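Local atomic coordinates of nucleoside-diphosphate-sugar pyrophosphorylase (Vibrio cholerae, PDB entry 4EVW), a protein that probably transfers a nucleotidyl group to a sugar phosphate, making nucleoside-diphosphate sugars of the kind used in lipopolysaccharide biosynthesis. Residues Y175-A186 and I205-K215. The protein carries 1 engineered substitution. Sequence-based numbering, arbitrary orientation.
Sequences YHFNRKEDYLEA and IAPLYNELIQK. Engineered in segment 205-215: Glu211 (natural residue Leu).
With CG anti to the carbonyl carbon in both, Phe177 and Tyr209 (chi1 -76° in the tyrosine) turn their rings into the gap between strand and helix. The planes lie 11° apart with centroids 4.5 Å apart, nearly parallel but strongly offset, so that mainly their rims face each other; CZ of Phe177 comes 3.4 Å from CZ of Tyr209. A tyrosine suits this place, since its ring packs while its hydroxyl reaches the strand: Tyr209 OH donates to His176 O at 2.7 Å, from above the carbonyl plane. The opposite face of Phe177 is covered near its rim by Tyr183, and Leu212 CD1 closes on its edge. Ile205 meets three rings: CG2 makes a CH-pi contact over the face of Tyr175, 3.9 Å from the centroid, and also lies at the edge of Phe177, whereas CD1, on the other branch, lies 3.4 Å from Tyr183 OH at the edge of that ring. That hydroxyl is bonded to Ala88 O at helix 87-100, and Tyr175 OH, bonded to Ser145, also shares a water with Ala206 N. Where helices 180-186 and 208-214 cross at 106°, the small methyl of Ala186 lies against the turn of Leu208 and Leu212: CB is 3.6 Å from Leu208 O and 3.7 Å from Leu212 CD2. The engineered Glu211 packs its CG against Ala186 O, with a magnesium ion about 4 Å from its side chain. Helix 208-214 and the residues leading into it are thus held to the central mixed sheet and its flanking helix chiefly by apolar and aromatic packing, with hydrogen bonds satisfying the buried tyrosine hydroxyls.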
# COMPACT_ATOMS: atom_id res chain seq x y z
N TYR A 175 -3.64 2.68 -2.23
CA TYR A 175 -4.28 3.84 -1.64
C TYR A 175 -3.57 5.10 -2.09
O TYR A 175 -2.41 5.32 -1.76
CB TYR A 175 -4.20 3.76 -0.11
CG TYR A 175 -4.73 2.47 0.45
CD1 TYR A 175 -3.87 1.47 0.90
CD2 TYR A 175 -6.11 2.26 0.55
CE1 TYR A 175 -4.37 0.28 1.42
CE2 TYR A 175 -6.61 1.08 1.07
CZ TYR A 175 -5.75 0.09 1.51
OH TYR A 175 -6.25 -1.07 2.03
N HIS A 176 -4.28 5.94 -2.83
CA HIS A 176 -3.69 7.16 -3.34
C HIS A 176 -4.18 8.40 -2.59
O HIS A 176 -5.35 8.49 -2.23
CB HIS A 176 -4.03 7.31 -4.83
CG HIS A 176 -3.42 8.52 -5.48
ND1 HIS A 176 -2.09 8.57 -5.85
CD2 HIS A 176 -3.95 9.71 -5.80
CE1 HIS A 176 -1.84 9.75 -6.39
NE2 HIS A 176 -2.95 10.47 -6.37
N PHE A 177 -3.25 9.32 -2.34
CA PHE A 177 -3.54 10.59 -1.67
C PHE A 177 -2.91 11.68 -2.53
O PHE A 177 -1.72 11.61 -2.84
CB PHE A 177 -2.94 10.64 -0.27
CG PHE A 177 -3.44 9.56 0.64
CD1 PHE A 177 -2.92 8.27 0.56
CD2 PHE A 177 -4.43 9.82 1.58
CE1 PHE A 177 -3.39 7.26 1.39
CE2 PHE A 177 -4.90 8.82 2.43
CZ PHE A 177 -4.38 7.53 2.33
N ASN A 178 -3.70 12.68 -2.91
CA ASN A 178 -3.18 13.75 -3.76
C ASN A 178 -2.11 14.60 -3.06
O ASN A 178 -1.22 15.14 -3.72
CB ASN A 178 -4.33 14.66 -4.22
CG ASN A 178 -3.89 15.64 -5.29
OD1 ASN A 178 -3.28 15.26 -6.28
ND2 ASN A 178 -4.21 16.92 -5.09
N ARG A 179 -2.18 14.70 -1.74
CA ARG A 179 -1.20 15.47 -0.97
C ARG A 179 -0.66 14.71 0.23
O ARG A 179 -1.43 14.18 1.04
CB ARG A 179 -1.81 16.79 -0.48
CG ARG A 179 -2.18 17.76 -1.60
CD ARG A 179 -2.62 19.11 -1.05
NE ARG A 179 -2.67 20.12 -2.10
CZ ARG A 179 -1.83 21.15 -2.20
NH1 ARG A 179 -0.87 21.31 -1.30
NH2 ARG A 179 -1.95 22.00 -3.21
N LYS A 180 0.66 14.65 0.35
CA LYS A 180 1.30 13.96 1.47
C LYS A 180 0.77 14.54 2.77
O LYS A 180 0.51 13.81 3.73
CB LYS A 180 2.82 14.15 1.42
CG LYS A 180 3.57 13.47 2.56
CD LYS A 180 5.01 13.95 2.70
CE LYS A 180 5.09 15.37 3.26
NZ LYS A 180 6.50 15.79 3.51
N GLU A 181 0.60 15.86 2.81
CA GLU A 181 0.12 16.50 4.03
C GLU A 181 -1.26 16.04 4.48
O GLU A 181 -1.53 15.99 5.68
CB GLU A 181 0.15 18.03 3.89
CG GLU A 181 1.55 18.62 4.10
CD GLU A 181 2.24 18.07 5.34
OE1 GLU A 181 1.69 18.20 6.45
OE2 GLU A 181 3.35 17.49 5.20
N ASP A 182 -2.13 15.68 3.54
CA ASP A 182 -3.46 15.19 3.89
C ASP A 182 -3.34 13.81 4.54
O ASP A 182 -4.06 13.49 5.48
CB ASP A 182 -4.37 15.10 2.67
CG ASP A 182 -4.75 16.47 2.12
OD1 ASP A 182 -4.76 17.44 2.90
OD2 ASP A 182 -5.05 16.56 0.91
N TYR A 183 -2.42 13.00 4.02
CA TYR A 183 -2.20 11.68 4.60
C TYR A 183 -1.73 11.84 6.04
O TYR A 183 -2.26 11.20 6.95
CB TYR A 183 -1.12 10.90 3.84
CG TYR A 183 -0.78 9.60 4.53
CD1 TYR A 183 -1.51 8.44 4.26
CD2 TYR A 183 0.19 9.54 5.53
CE1 TYR A 183 -1.28 7.26 4.96
CE2 TYR A 183 0.43 8.37 6.24
CZ TYR A 183 -0.31 7.23 5.95
OH TYR A 183 -0.11 6.07 6.67
N LEU A 184 -0.72 12.69 6.25
CA LEU A 184 -0.18 12.88 7.59
C LEU A 184 -1.19 13.47 8.57
O LEU A 184 -1.20 13.11 9.75
CB LEU A 184 1.09 13.73 7.53
CG LEU A 184 2.26 13.05 6.80
CD1 LEU A 184 3.43 14.02 6.69
CD2 LEU A 184 2.68 11.78 7.54
N GLU A 185 -2.04 14.36 8.09
CA GLU A 185 -3.06 14.96 8.95
C GLU A 185 -4.11 13.90 9.32
O GLU A 185 -4.55 13.84 10.47
CB GLU A 185 -3.73 16.13 8.23
CG GLU A 185 -4.76 16.85 9.08
CD GLU A 185 -4.16 17.50 10.32
OE1 GLU A 185 -2.92 17.64 10.40
OE2 GLU A 185 -4.95 17.88 11.21
N ALA A 186 -4.50 13.07 8.37
CA ALA A 186 -5.48 12.02 8.66
C ALA A 186 -4.88 11.05 9.68
O ALA A 186 -5.58 10.58 10.59
CB ALA A 186 -5.85 11.28 7.39
N ILE A 205 -4.24 1.53 6.63
CA ILE A 205 -4.41 2.71 5.79
C ILE A 205 -5.85 3.07 5.43
O ILE A 205 -6.24 4.23 5.52
CB ILE A 205 -3.65 2.54 4.44
CG1 ILE A 205 -2.16 2.24 4.70
CG2 ILE A 205 -3.82 3.82 3.60
CD1 ILE A 205 -1.30 3.46 4.89
N ALA A 206 -6.65 2.08 5.03
CA ALA A 206 -8.03 2.34 4.62
C ALA A 206 -8.84 3.22 5.57
O ALA A 206 -9.52 4.15 5.13
CB ALA A 206 -8.76 1.01 4.35
N PRO A 207 -8.79 2.95 6.88
CA PRO A 207 -9.55 3.77 7.84
C PRO A 207 -9.20 5.26 7.80
O PRO A 207 -10.02 6.11 8.15
CB PRO A 207 -9.18 3.15 9.19
CG PRO A 207 -8.96 1.72 8.86
CD PRO A 207 -8.19 1.78 7.55
N LEU A 208 -7.98 5.58 7.37
CA LEU A 208 -7.55 6.97 7.32
C LEU A 208 -8.44 7.82 6.43
O LEU A 208 -8.60 9.02 6.67
CB LEU A 208 -6.09 7.09 6.85
CG LEU A 208 -5.06 6.42 7.77
CD1 LEU A 208 -3.64 6.80 7.33
CD2 LEU A 208 -5.31 6.87 9.20
N TYR A 209 -9.02 7.23 5.39
CA TYR A 209 -9.87 7.99 4.50
C TYR A 209 -11.10 8.56 5.20
O TYR A 209 -11.63 9.59 4.78
CB TYR A 209 -10.27 7.14 3.30
CG TYR A 209 -9.14 6.98 2.29
CD1 TYR A 209 -8.86 7.99 1.37
CD2 TYR A 209 -8.37 5.82 2.27
CE1 TYR A 209 -7.84 7.84 0.44
CE2 TYR A 209 -7.34 5.66 1.35
CZ TYR A 209 -7.08 6.67 0.43
OH TYR A 209 -6.09 6.49 -0.50
N ASN A 210 -11.55 7.92 6.27
CA ASN A 210 -12.72 8.44 6.98
C ASN A 210 -12.43 9.81 7.57
O ASN A 210 -13.32 10.65 7.64
CB ASN A 210 -13.17 7.46 8.07
CG ASN A 210 -13.76 6.19 7.49
OD1 ASN A 210 -14.57 6.24 6.57
ND2 ASN A 210 -13.35 5.05 8.03
N GLU A 211 -11.19 10.03 7.98
CA GLU A 211 -10.81 11.33 8.54
C GLU A 211 -10.87 12.38 7.43
O GLU A 211 -11.32 13.51 7.64
CB GLU A 211 -9.39 11.27 9.13
CG GLU A 211 -9.18 10.24 10.24
CD GLU A 211 -9.89 10.59 11.54
OE1 GLU A 211 -10.36 11.74 11.67
OE2 GLU A 211 -9.97 9.73 12.44
N LEU A 212 -10.42 12.00 6.24
CA LEU A 212 -10.42 12.92 5.10
C LEU A 212 -11.84 13.20 4.60
O LEU A 212 -12.19 14.34 4.27
CB LEU A 212 -9.56 12.36 3.96
CG LEU A 212 -8.08 12.15 4.29
CD1 LEU A 212 -7.32 11.74 3.04
CD2 LEU A 212 -7.49 13.44 4.86
N ILE A 213 -12.66 12.16 4.54
CA ILE A 213 -14.04 12.30 4.10
C ILE A 213 -14.81 13.20 5.07
O ILE A 213 -15.59 14.06 4.65
CB ILE A 213 -14.73 10.92 3.99
CG1 ILE A 213 -14.09 10.13 2.84
CG2 ILE A 213 -16.23 11.08 3.76
CD1 ILE A 213 -14.50 8.68 2.78
N GLN A 214 -14.58 13.03 6.37
CA GLN A 214 -15.26 13.86 7.36
C GLN A 214 -14.89 15.33 7.20
O GLN A 214 -15.72 16.21 7.43
CB GLN A 214 -14.92 13.39 8.77
CG GLN A 214 -15.76 12.22 9.24
CD GLN A 214 -15.22 11.60 10.50
OE1 GLN A 214 -14.71 12.30 11.37
NE2 GLN A 214 -15.35 10.28 10.63
N LYS A 215 -13.65 15.59 6.81
CA LYS A 215 -13.19 16.96 6.62
C LYS A 215 -13.66 17.55 5.30
O LYS A 215 -13.34 18.68 4.97
CB LYS A 215 -11.67 17.05 6.72
CG LYS A 215 -11.17 17.06 8.15
CD LYS A 215 -9.65 17.14 8.22
CE LYS A 215 -9.01 15.86 7.71
NZ LYS A 215 -8.21 15.18 8.76
O HOH W 1 -6.09 -0.77 4.72